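Local atomic coordinates of putative branched-chain amino acid transport system substrate-binding protein (Rhodopseudomonas palustris, PDB entry 4F8J), a protein that probably serves as the periplasmic substrate-binding component of an ABC-type uptake system, and here holds 4'-hydroxycinnamic acid in the cleft between its two lobes. Residues I141-S146 with V196-T201; L205-L210 with R232-S237; L218-H223 with G240-S245; G224-D229 with R280-A285. All blocks are in the same frame, centred on the assembly; numbering follows the deposited sequence. Where two conformers were deposited one is given.

Contact 1. Residues I141-S146 with V196-T201; sequences IGYSDS and VGASGT. With HC4 (4'-hydroxycinnamic acid), chain E; SO4 (sulfate ion), chain I.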
# COMPACT_ATOMS: atom_id res chain seq x y z
N ILE A 141 -3.85 17.17 -7.50
CA ILE A 141 -3.73 16.47 -8.78
C ILE A 141 -3.58 14.98 -8.48
O ILE A 141 -2.69 14.56 -7.73
CB ILE A 141 -2.55 16.99 -9.64
CG1 ILE A 141 -2.53 16.24 -10.96
CG2 ILE A 141 -1.20 16.91 -8.90
CD1 ILE A 141 -1.64 16.89 -12.00
N GLY A 142 -4.49 14.18 -9.03
CA GLY A 142 -4.49 12.75 -8.79
C GLY A 142 -5.21 11.95 -9.86
O GLY A 142 -5.74 12.53 -10.82
N TYR A 143 -5.21 10.64 -9.72
CA TYR A 143 -5.82 9.79 -10.74
C TYR A 143 -7.30 10.06 -10.88
O TYR A 143 -7.99 10.34 -9.89
CB TYR A 143 -5.68 8.31 -10.43
CG TYR A 143 -4.27 7.78 -10.33
CD1 TYR A 143 -3.28 8.21 -11.20
CD2 TYR A 143 -3.97 6.75 -9.47
CE1 TYR A 143 -1.98 7.69 -11.13
CE2 TYR A 143 -2.70 6.23 -9.37
CZ TYR A 143 -1.71 6.67 -10.22
OH TYR A 143 -0.43 6.14 -10.16
N SER A 144 -7.80 9.88 -12.11
CA SER A 144 -9.22 9.87 -12.39
C SER A 144 -9.81 8.47 -12.19
O SER A 144 -10.47 7.89 -13.07
CB SER A 144 -9.46 10.35 -13.83
OG SER A 144 -8.60 9.64 -14.72
N ASP A 145 -9.58 7.88 -11.02
CA ASP A 145 -10.17 6.58 -10.70
C ASP A 145 -10.34 6.49 -9.19
O ASP A 145 -10.15 7.49 -8.48
CB ASP A 145 -9.30 5.44 -11.28
CG ASP A 145 -7.99 5.22 -10.52
OD1 ASP A 145 -7.70 5.85 -9.49
OD2 ASP A 145 -7.23 4.37 -11.01
N SER A 146 -10.70 5.31 -8.70
CA SER A 146 -11.05 5.12 -7.28
C SER A 146 -9.98 5.56 -6.28
O SER A 146 -10.31 6.20 -5.29
CB SER A 146 -11.41 3.67 -7.01
OG SER A 146 -11.95 3.55 -5.71
N VAL A 196 -0.43 15.41 -4.34
CA VAL A 196 -0.42 14.56 -5.53
C VAL A 196 -0.99 13.21 -5.12
O VAL A 196 -0.45 12.59 -4.23
CB VAL A 196 1.01 14.34 -6.06
CG1 VAL A 196 0.96 13.40 -7.27
CG2 VAL A 196 1.66 15.65 -6.42
N GLY A 197 -2.09 12.78 -5.76
CA GLY A 197 -2.71 11.48 -5.47
C GLY A 197 -2.45 10.43 -6.55
O GLY A 197 -3.23 10.23 -7.47
N ALA A 198 -1.33 9.74 -6.43
CA ALA A 198 -0.90 8.84 -7.48
C ALA A 198 0.05 7.84 -6.81
O ALA A 198 0.10 7.75 -5.56
CB ALA A 198 -0.25 9.62 -8.62
N SER A 199 0.77 7.06 -7.62
CA SER A 199 1.58 5.98 -7.10
C SER A 199 2.68 5.63 -8.08
O SER A 199 2.58 5.94 -9.25
CB SER A 199 0.69 4.76 -6.84
OG SER A 199 0.09 4.29 -8.04
N GLY A 200 3.75 5.05 -7.56
CA GLY A 200 4.86 4.59 -8.39
C GLY A 200 5.38 5.64 -9.35
O GLY A 200 5.56 6.80 -8.99
N THR A 201 5.61 5.23 -10.60
CA THR A 201 6.16 6.13 -11.61
C THR A 201 5.29 7.37 -11.88
O THR A 201 5.80 8.49 -11.99
CB THR A 201 6.41 5.34 -12.92
OG1 THR A 201 7.38 4.33 -12.65
CG2 THR A 201 6.90 6.26 -14.04
C1 HC4 E . -2.90 2.63 -6.57
O1 HC4 E . -4.09 2.35 -6.82
O2 HC4 E . -2.07 2.85 -7.49
C2 HC4 E . -2.37 2.72 -5.19
C3 HC4 E . -1.23 2.08 -4.92
C1' HC4 E . -0.68 1.94 -3.53
C2' HC4 E . -0.83 2.90 -2.52
C3' HC4 E . -0.34 2.66 -1.25
C4' HC4 E . 0.32 1.50 -0.91
C5' HC4 E . 0.48 0.54 -1.91
C6' HC4 E . -0.02 0.79 -3.17
O4' HC4 E . 0.83 1.24 0.34
S SO4 I . -15.11 1.11 -6.42
O1 SO4 I . -15.82 0.01 -7.11
O2 SO4 I . -15.39 1.05 -4.96
O3 SO4 I . -13.65 0.99 -6.66
O4 SO4 I . -15.59 2.42 -6.94

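Contact 2. Residues L205-L210 with R232-S237; sequences LPQTSL and RIAGKS. With SO4 (sulfate ion), chain G.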
# COMPACT_ATOMS: atom_id res chain seq x y z
N LEU A 205 5.53 12.07 -11.93
CA LEU A 205 5.23 12.93 -13.06
C LEU A 205 4.74 14.33 -12.64
O LEU A 205 5.27 15.36 -13.09
CB LEU A 205 4.23 12.22 -14.02
CG LEU A 205 3.64 13.02 -15.19
CD1 LEU A 205 4.74 13.60 -16.07
CD2 LEU A 205 2.67 12.17 -16.01
N PRO A 206 3.71 14.40 -11.77
CA PRO A 206 3.41 15.72 -11.28
C PRO A 206 4.54 16.34 -10.48
O PRO A 206 4.65 17.57 -10.49
CB PRO A 206 2.13 15.52 -10.44
CG PRO A 206 1.54 14.25 -10.94
CD PRO A 206 2.71 13.41 -11.35
N GLN A 207 5.39 15.53 -9.85
CA GLN A 207 6.50 16.14 -9.08
C GLN A 207 7.44 16.91 -10.01
O GLN A 207 7.73 18.07 -9.73
CB GLN A 207 7.30 15.08 -8.38
CG GLN A 207 8.30 15.60 -7.36
CD GLN A 207 7.66 16.12 -6.08
OE1 GLN A 207 6.61 15.65 -5.63
NE2 GLN A 207 8.35 17.05 -5.45
N THR A 208 7.86 16.27 -11.10
CA THR A 208 8.75 16.91 -12.06
C THR A 208 8.07 18.04 -12.84
O THR A 208 8.60 19.14 -12.96
CB THR A 208 9.39 15.88 -13.05
OG1 THR A 208 8.39 15.15 -13.76
CG2 THR A 208 10.24 14.90 -12.29
N SER A 209 6.86 17.77 -13.31
CA SER A 209 6.10 18.76 -14.09
C SER A 209 5.82 20.05 -13.27
O SER A 209 6.05 21.16 -13.73
CB SER A 209 4.80 18.11 -14.59
OG SER A 209 4.02 19.02 -15.36
N LEU A 210 5.38 19.92 -12.03
CA LEU A 210 5.19 21.10 -11.19
C LEU A 210 6.47 21.93 -10.99
O LEU A 210 6.45 23.15 -11.11
CB LEU A 210 4.65 20.69 -9.80
CG LEU A 210 3.17 20.29 -9.79
CD1 LEU A 210 2.82 19.52 -8.52
CD2 LEU A 210 2.31 21.56 -9.93
N ARG A 232 14.82 8.41 -8.00
CA ARG A 232 15.50 8.07 -9.26
C ARG A 232 14.85 8.83 -10.40
O ARG A 232 15.53 9.44 -11.24
CB ARG A 232 15.48 6.56 -9.59
CG ARG A 232 16.47 6.20 -10.71
CD ARG A 232 16.05 5.13 -11.74
NE ARG A 232 15.52 3.90 -11.16
CZ ARG A 232 15.60 2.69 -11.72
NH1 ARG A 232 15.06 1.65 -11.10
NH2 ARG A 232 16.22 2.51 -12.87
N ILE A 233 13.52 8.80 -10.44
CA ILE A 233 12.80 9.48 -11.55
C ILE A 233 12.74 11.02 -11.38
O ILE A 233 13.13 11.77 -12.29
CB ILE A 233 11.40 8.92 -11.73
CG1 ILE A 233 11.45 7.44 -12.13
CG2 ILE A 233 10.64 9.71 -12.78
CD1 ILE A 233 10.16 6.70 -11.89
N ALA A 234 12.30 11.49 -10.22
CA ALA A 234 12.09 12.95 -9.99
C ALA A 234 13.36 13.73 -9.80
O ALA A 234 13.38 14.94 -10.03
CB ALA A 234 11.20 13.18 -8.79
N GLY A 235 14.43 13.06 -9.36
CA GLY A 235 15.71 13.73 -9.13
C GLY A 235 15.59 14.95 -8.22
O GLY A 235 14.96 14.87 -7.15
N LYS A 236 16.19 16.06 -8.65
CA LYS A 236 16.27 17.27 -7.86
C LYS A 236 14.87 17.84 -7.55
O LYS A 236 14.68 18.48 -6.51
CB LYS A 236 17.18 18.32 -8.54
CG LYS A 236 18.65 17.89 -8.65
CD LYS A 236 19.54 18.89 -9.40
CE LYS A 236 20.89 18.25 -9.76
NZ LYS A 236 22.05 19.20 -9.77
N SER A 237 13.90 17.59 -8.44
CA SER A 237 12.50 18.00 -8.20
C SER A 237 11.89 17.33 -6.95
O SER A 237 10.93 17.85 -6.36
CB SER A 237 11.63 17.69 -9.43
OG SER A 237 12.16 18.28 -10.60
S SO4 G . 4.87 17.33 -18.28
O1 SO4 G . 5.83 16.24 -18.04
O2 SO4 G . 5.53 18.58 -17.87
O3 SO4 G . 4.54 17.40 -19.72
O4 SO4 G . 3.62 17.15 -17.50

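Contact 3. Residues L218-H223 with G240-S245; sequences LIYQTH and GVLMAS. With HC4 (4'-hydroxycinnamic acid), chain E.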
# COMPACT_ATOMS: atom_id res chain seq x y z
N LEU A 218 4.83 23.94 -1.25
CA LEU A 218 5.15 22.61 -0.77
C LEU A 218 4.41 21.55 -1.59
O LEU A 218 3.25 21.79 -2.01
CB LEU A 218 4.82 22.47 0.70
CG LEU A 218 5.55 23.34 1.71
CD1 LEU A 218 5.14 22.90 3.13
CD2 LEU A 218 7.06 23.27 1.59
N ILE A 219 5.09 20.44 -1.90
CA ILE A 219 4.44 19.29 -2.55
C ILE A 219 4.38 18.11 -1.62
O ILE A 219 5.38 17.78 -0.92
CB ILE A 219 5.10 18.90 -3.89
CG1 ILE A 219 5.06 20.11 -4.84
CG2 ILE A 219 4.38 17.68 -4.51
CD1 ILE A 219 5.89 19.94 -6.11
N TYR A 220 3.17 17.54 -1.55
CA TYR A 220 2.87 16.39 -0.71
C TYR A 220 2.50 15.18 -1.56
O TYR A 220 1.72 15.29 -2.51
CB TYR A 220 1.72 16.74 0.25
CG TYR A 220 2.09 17.74 1.32
CD1 TYR A 220 2.14 19.11 1.05
CD2 TYR A 220 2.39 17.33 2.61
CE1 TYR A 220 2.45 20.02 2.03
CE2 TYR A 220 2.72 18.25 3.60
CZ TYR A 220 2.74 19.59 3.31
OH TYR A 220 3.08 20.50 4.29
N GLN A 221 3.09 14.05 -1.16
CA GLN A 221 2.96 12.76 -1.85
C GLN A 221 2.35 11.73 -0.93
O GLN A 221 2.59 11.73 0.30
CB GLN A 221 4.30 12.24 -2.38
CG GLN A 221 4.90 13.05 -3.52
CD GLN A 221 4.28 12.75 -4.87
OE1 GLN A 221 3.55 11.75 -5.03
NE2 GLN A 221 4.63 13.54 -5.89
N THR A 222 1.55 10.85 -1.56
CA THR A 222 0.92 9.72 -0.87
C THR A 222 1.89 8.54 -0.68
O THR A 222 3.01 8.51 -1.23
CB THR A 222 -0.32 9.18 -1.62
OG1 THR A 222 0.05 8.40 -2.77
CG2 THR A 222 -1.29 10.26 -2.03
N HIS A 223 1.45 7.58 0.11
CA HIS A 223 2.25 6.37 0.35
C HIS A 223 2.38 5.47 -0.85
O HIS A 223 3.27 4.63 -0.91
CB HIS A 223 1.79 5.63 1.59
CG HIS A 223 0.32 5.26 1.60
ND1 HIS A 223 -0.69 6.07 1.13
CD2 HIS A 223 -0.30 4.16 2.17
CE1 HIS A 223 -1.87 5.46 1.36
NE2 HIS A 223 -1.63 4.29 1.99
N GLY A 240 12.70 18.32 -0.79
CA GLY A 240 11.76 19.02 0.05
C GLY A 240 10.35 18.47 0.08
O GLY A 240 9.52 19.00 0.81
N VAL A 241 10.09 17.39 -0.67
CA VAL A 241 8.76 16.77 -0.74
C VAL A 241 8.40 16.27 0.63
O VAL A 241 9.29 15.89 1.40
CB VAL A 241 8.73 15.64 -1.81
CG1 VAL A 241 9.48 14.39 -1.35
CG2 VAL A 241 7.31 15.28 -2.21
N LEU A 242 7.10 16.26 0.94
CA LEU A 242 6.63 15.58 2.14
C LEU A 242 5.86 14.38 1.68
O LEU A 242 5.00 14.48 0.76
CB LEU A 242 5.75 16.45 3.03
CG LEU A 242 6.34 17.72 3.66
CD1 LEU A 242 7.71 17.45 4.33
CD2 LEU A 242 6.51 18.85 2.65
N MSE A 243 6.14 13.24 2.31
CA MSE A 243 5.60 11.98 1.82
C MSE A 243 5.14 11.13 2.98
O MSE A 243 5.89 10.89 3.93
CB MSE A 243 6.65 11.25 0.99
CG MSE A 243 6.11 10.02 0.30
SE MSE A 243 7.45 8.98 -0.58
CE MSE A 243 7.87 10.21 -2.06
N ALA A 244 3.90 10.68 2.91
CA ALA A 244 3.40 9.69 3.86
C ALA A 244 4.04 8.36 3.54
O ALA A 244 4.16 7.99 2.39
CB ALA A 244 1.88 9.58 3.75
N SER A 245 4.50 7.66 4.56
CA SER A 245 5.16 6.39 4.36
C SER A 245 4.85 5.45 5.48
O SER A 245 4.65 5.85 6.62
CB SER A 245 6.67 6.64 4.34
OG SER A 245 7.35 5.47 4.12
C1 HC4 E . -2.90 2.63 -6.57
O1 HC4 E . -4.09 2.35 -6.82
O2 HC4 E . -2.07 2.85 -7.49
C2 HC4 E . -2.37 2.72 -5.19
C3 HC4 E . -1.23 2.08 -4.92
C1' HC4 E . -0.68 1.94 -3.53
C2' HC4 E . -0.83 2.90 -2.52
C3' HC4 E . -0.34 2.66 -1.25
C4' HC4 E . 0.32 1.50 -0.91
C5' HC4 E . 0.48 0.54 -1.91
C6' HC4 E . -0.02 0.79 -3.17
O4' HC4 E . 0.83 1.24 0.34
O HOH W 1 7.90 20.46 -0.96

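Contact 4. Residues G224-D229 with R280-A285; sequences GAASMD and RSQFAA. With HC4 (4'-hydroxycinnamic acid), chain E.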
# COMPACT_ATOMS: atom_id res chain seq x y z
N GLY A 224 1.59 5.71 -1.86
CA GLY A 224 1.79 5.07 -3.16
C GLY A 224 3.12 5.40 -3.84
O GLY A 224 3.48 4.73 -4.83
N ALA A 225 3.82 6.44 -3.36
CA ALA A 225 5.09 6.91 -3.95
C ALA A 225 6.33 6.43 -3.21
O ALA A 225 7.44 6.76 -3.63
CB ALA A 225 5.09 8.45 -3.99
N ALA A 226 6.17 5.68 -2.13
CA ALA A 226 7.28 5.48 -1.19
C ALA A 226 8.23 4.35 -1.63
O ALA A 226 8.21 3.25 -1.11
CB ALA A 226 6.73 5.29 0.24
N SER A 227 9.11 4.71 -2.56
CA SER A 227 10.23 3.87 -2.94
C SER A 227 11.31 4.79 -3.48
O SER A 227 11.04 5.93 -3.83
CB SER A 227 9.79 2.76 -3.89
OG SER A 227 9.62 3.15 -5.24
N MSE A 228 12.55 4.32 -3.46
CA MSE A 228 13.67 5.10 -3.99
C MSE A 228 13.47 5.45 -5.47
O MSE A 228 14.07 6.43 -5.98
CB MSE A 228 14.97 4.31 -3.81
CG MSE A 228 16.21 5.12 -3.84
SE MSE A 228 16.21 6.40 -2.42
CE MSE A 228 18.12 6.76 -2.33
N ASP A 229 12.66 4.66 -6.17
CA ASP A 229 12.31 4.88 -7.58
C ASP A 229 11.80 6.30 -7.81
O ASP A 229 12.05 6.90 -8.86
CB ASP A 229 11.22 3.87 -7.98
CG ASP A 229 10.72 3.99 -9.43
OD1 ASP A 229 11.55 3.83 -10.36
OD2 ASP A 229 9.47 4.13 -9.64
N ARG A 280 14.93 -0.85 -0.25
CA ARG A 280 13.70 -0.98 0.52
C ARG A 280 12.53 -0.27 -0.14
O ARG A 280 12.74 0.75 -0.85
CB ARG A 280 13.90 -0.43 1.93
CG ARG A 280 14.17 1.05 2.01
CD ARG A 280 14.59 1.51 3.39
NE ARG A 280 15.84 0.89 3.77
CZ ARG A 280 16.44 1.07 4.94
NH1 ARG A 280 15.87 1.86 5.85
NH2 ARG A 280 17.58 0.46 5.21
N SER A 281 11.32 -0.77 0.09
CA SER A 281 10.15 -0.10 -0.44
C SER A 281 8.94 -0.30 0.43
O SER A 281 8.80 -1.31 1.11
CB SER A 281 9.81 -0.55 -1.88
OG SER A 281 9.47 -1.91 -1.91
N GLN A 282 8.01 0.65 0.31
CA GLN A 282 6.63 0.51 0.81
C GLN A 282 6.01 -0.82 0.37
O GLN A 282 5.32 -1.47 1.14
CB GLN A 282 5.81 1.68 0.27
CG GLN A 282 4.34 1.70 0.64
CD GLN A 282 4.05 2.18 2.04
OE1 GLN A 282 4.95 2.46 2.83
NE2 GLN A 282 2.74 2.23 2.38
N PHE A 283 6.30 -1.22 -0.87
CA PHE A 283 5.56 -2.29 -1.56
C PHE A 283 6.02 -3.69 -1.15
O PHE A 283 5.22 -4.57 -0.82
CB PHE A 283 5.65 -2.04 -3.07
CG PHE A 283 5.42 -0.58 -3.43
CD1 PHE A 283 4.24 0.06 -3.03
CD2 PHE A 283 6.42 0.16 -4.01
CE1 PHE A 283 4.04 1.41 -3.31
CE2 PHE A 283 6.22 1.51 -4.27
CZ PHE A 283 5.03 2.11 -3.90
N ALA A 284 7.34 -3.90 -1.12
CA ALA A 284 7.90 -5.17 -0.67
C ALA A 284 7.33 -5.51 0.70
O ALA A 284 7.07 -6.64 1.00
CB ALA A 284 9.42 -5.08 -0.58
N ALA A 285 7.18 -4.48 1.54
CA ALA A 285 6.74 -4.67 2.89
C ALA A 285 5.31 -5.25 2.94
O ALA A 285 4.97 -5.95 3.90
CB ALA A 285 6.85 -3.37 3.68
C1 HC4 E . -2.90 2.63 -6.57
O1 HC4 E . -4.09 2.35 -6.82
O2 HC4 E . -2.07 2.85 -7.49
C2 HC4 E . -2.37 2.72 -5.19
C3 HC4 E . -1.23 2.08 -4.92
C1' HC4 E . -0.68 1.94 -3.53
C2' HC4 E . -0.83 2.90 -2.52
C3' HC4 E . -0.34 2.66 -1.25
C4' HC4 E . 0.32 1.50 -0.91
C5' HC4 E . 0.48 0.54 -1.91
C6' HC4 E . -0.02 0.79 -3.17
O4' HC4 E . 0.83 1.24 0.34
O HOH W 2 12.95 1.54 -3.44

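Contact 1. Residues I141-S146 with V196-T201
Strands 137-143 and 193-197 run parallel here, with Gly197 N donating to Ile141 O (2.7 Å) and Gly197 O accepting from Tyr143 N. Gly142 and Gly197 are paired with their CA atoms 4.0 Å apart; a CB on Gly142 would run into the carbonyl oxygen of Gly197. Ile141 and Val196 lie side by side on the other face of the sheet, touching through their CG2 methyls. The Tyr143 ring leans over the end of the neighbouring strand: Ala198 CA sits over one face, 3.9 Å from the ring centroid, a CH-pi contact, while CE1 meets Ala198 CB at 3.6 Å. Tyr143 OH lies 2.9 Å from Ser199 OG at the ring edge. Set between its backbone N and carbonyl carbon (chi1 62°), Ser199 OG meets this hydroxyl and also donates to carboxylate O2 of the hydroxycinnamate (2.7 Å). A leucine in place of Tyr143 would probably leave Ser199 OG without its phenolic neighbour and less firmly placed for the ligand. Phe172 of strand 165-172 meets the Tyr143 ring edge-to-face, Pro206 of helix 200-212 covers Ile141 and Val196, and strand 218-221 continues the sheet beyond Val196.

Contact 2. Residues L205-L210 with R232-S237
This is a helix-to-helix-end contact on the flank of a Rossmann-like alpha/beta lobe of the periplasmic binding protein fold: Gln207 and Thr208 of helix 200-212 pack against Ala234 and Ser237, where helix 229-234 ends and the chain turns toward strand 242-245. Both helices belong to the layer beside the parallel part of the seven-stranded sheet. The contact is small, burying 217 Å² in all, and it lies toward the outside of the lobe, with the side chain of Ile233 about 14 Å from the bound hydroxycinnamate.

Thr208 supplies the apolar part. Its CG2 methyl, set anti to the carbonyl carbon and beside the backbone N, comes down on the backbone of the last helical turn, 3.5 Å from Ala234 CA. The methyl of Ala234 fits between the two side chains of the longer helix, with Gln207 CG and Thr208 CG2 each 4.0 Å from its CB. After Ala234 the chain leaves the helix at Gly235 with positive phi, and the short 3-10 turn that follows brings Ser237 CB over Thr208 CA, also at 4.0 Å.

Gln207 makes the polar link. Its chain bends at chi2 (74°), turning the amide so that OE1 accepts from Gln221 NE2 of strand 218-221 and NE2 faces Ser237 O. Gln207 NE2 donates to Ser237 O at 2.9 Å with an angle of 169° at the hydrogen; the oxygen lies close to the glutamine's amide plane, while NE2 stands 32° off the carbonyl plane of Ser237.

Contact 3. Residues L218-H223 with G240-S245
Leu242 packs along the ring of Tyr220, the two side chains side by side and pointing the same way from adjacent parallel strands. Its CB is 3.5 Å from Tyr220 CD2, and CD2 of the leucine rides over the ring face toward the rim, a CH-pi contact 4.1 Å from the centroid. On the other face of the sheet, Val241 CG2 presses on Gln221 CG at 3.5 Å, and the selenomethionine Met243 lays its CG against Gln221 CB. Between these layers run three backbone bonds: Leu242 N to Ile219 O, Gln221 N to Leu242 O (2.7 Å) and Ala244 N to Gln221 O. A water joins Ile219 N to Gly240 O at one end, weakly on the second side. Toward the cleft, His223 CG sits between its backbone N and carbonyl carbon (chi1 55°), and the imidazole turns one face to the hydroxycinnamate, whose C3' stands 3.7 Å above the ring centre. His223 NE2 bonds to Gln117 O, the Tyr220 hydroxyl to His129 and Gln221 NE2, besides Gln207, to Ala203 O. The two strands form a beta-alpha-beta unit with helix 229-234; helix 119-132 covers Tyr220 and Leu242, and helix 200-212 covers Ile219 and Val241.

Contact 4. Residues G224-D229 with R280-A285
Gln282 begins its run at CB, which rests 3.2 Å from Ala226 O and 3.7 Å from Ala226 CB. From there CG leaves anti to the backbone N (chi1 178°) and comes within 3.6 Å of the phenolic O4' of the hydroxycinnamate. A bend at chi2 then swings the amide across the end of the ligand: NE2 donates to O4' at 3.0 Å and nearly straight (170°), and also to Gln117 OE1, while OE1 takes the amide of Gly246. Since the Gly246 amide can only donate, OE1 must face it, which fixes the flip. The backbone of the same residue ties the two segments together, Gln282 N donating to Ala226 O at 3.0 Å. Next along the helix, Phe283 turns its ring edge to Gly224, CZ lying 3.2 Å from Gly224 O; CE2 also touches Ser227 CB, and CE1 lies near ligand C5'. An alanine at Phe283 would probably open a gap beside Ser227 and leave Gly224 O and the C5' side of the ligand ring without their aromatic neighbour. Ser281 N-caps the helix, its OG accepting from Ala284 N, and a water bridges Met228 N and Arg280 O. Gly224 itself packs its CA against ligand C2'; loop and helix start together wall the phenol end of a ligand site in the interlobe cleft, the place where periplasmic binding proteins hold their ligands.

In the fold
Contacts 1 and 3 lie in the same seven-stranded sheet, their centres 13 Å apart; strands 193-197 and 218-221 are neighbours in it, and Val196 N probably bonds to Tyr220 O. Contact 2 lies beside that sheet and packs on contact 3 through Leu210 and Ile219, with centres 12 Å apart. Along the chain contact 1 closes first, and the segments of contacts 2, 3 and 4 then alternate. Contact 4 follows from the loop after strand 218-221 and draws in the start of helix 282-302. Contact 1 meets the carboxylate of the hydroxycinnamate, contacts 3 and 4 its phenol ring, whereas contact 2, a small helix contact farther out, does not touch the ligand.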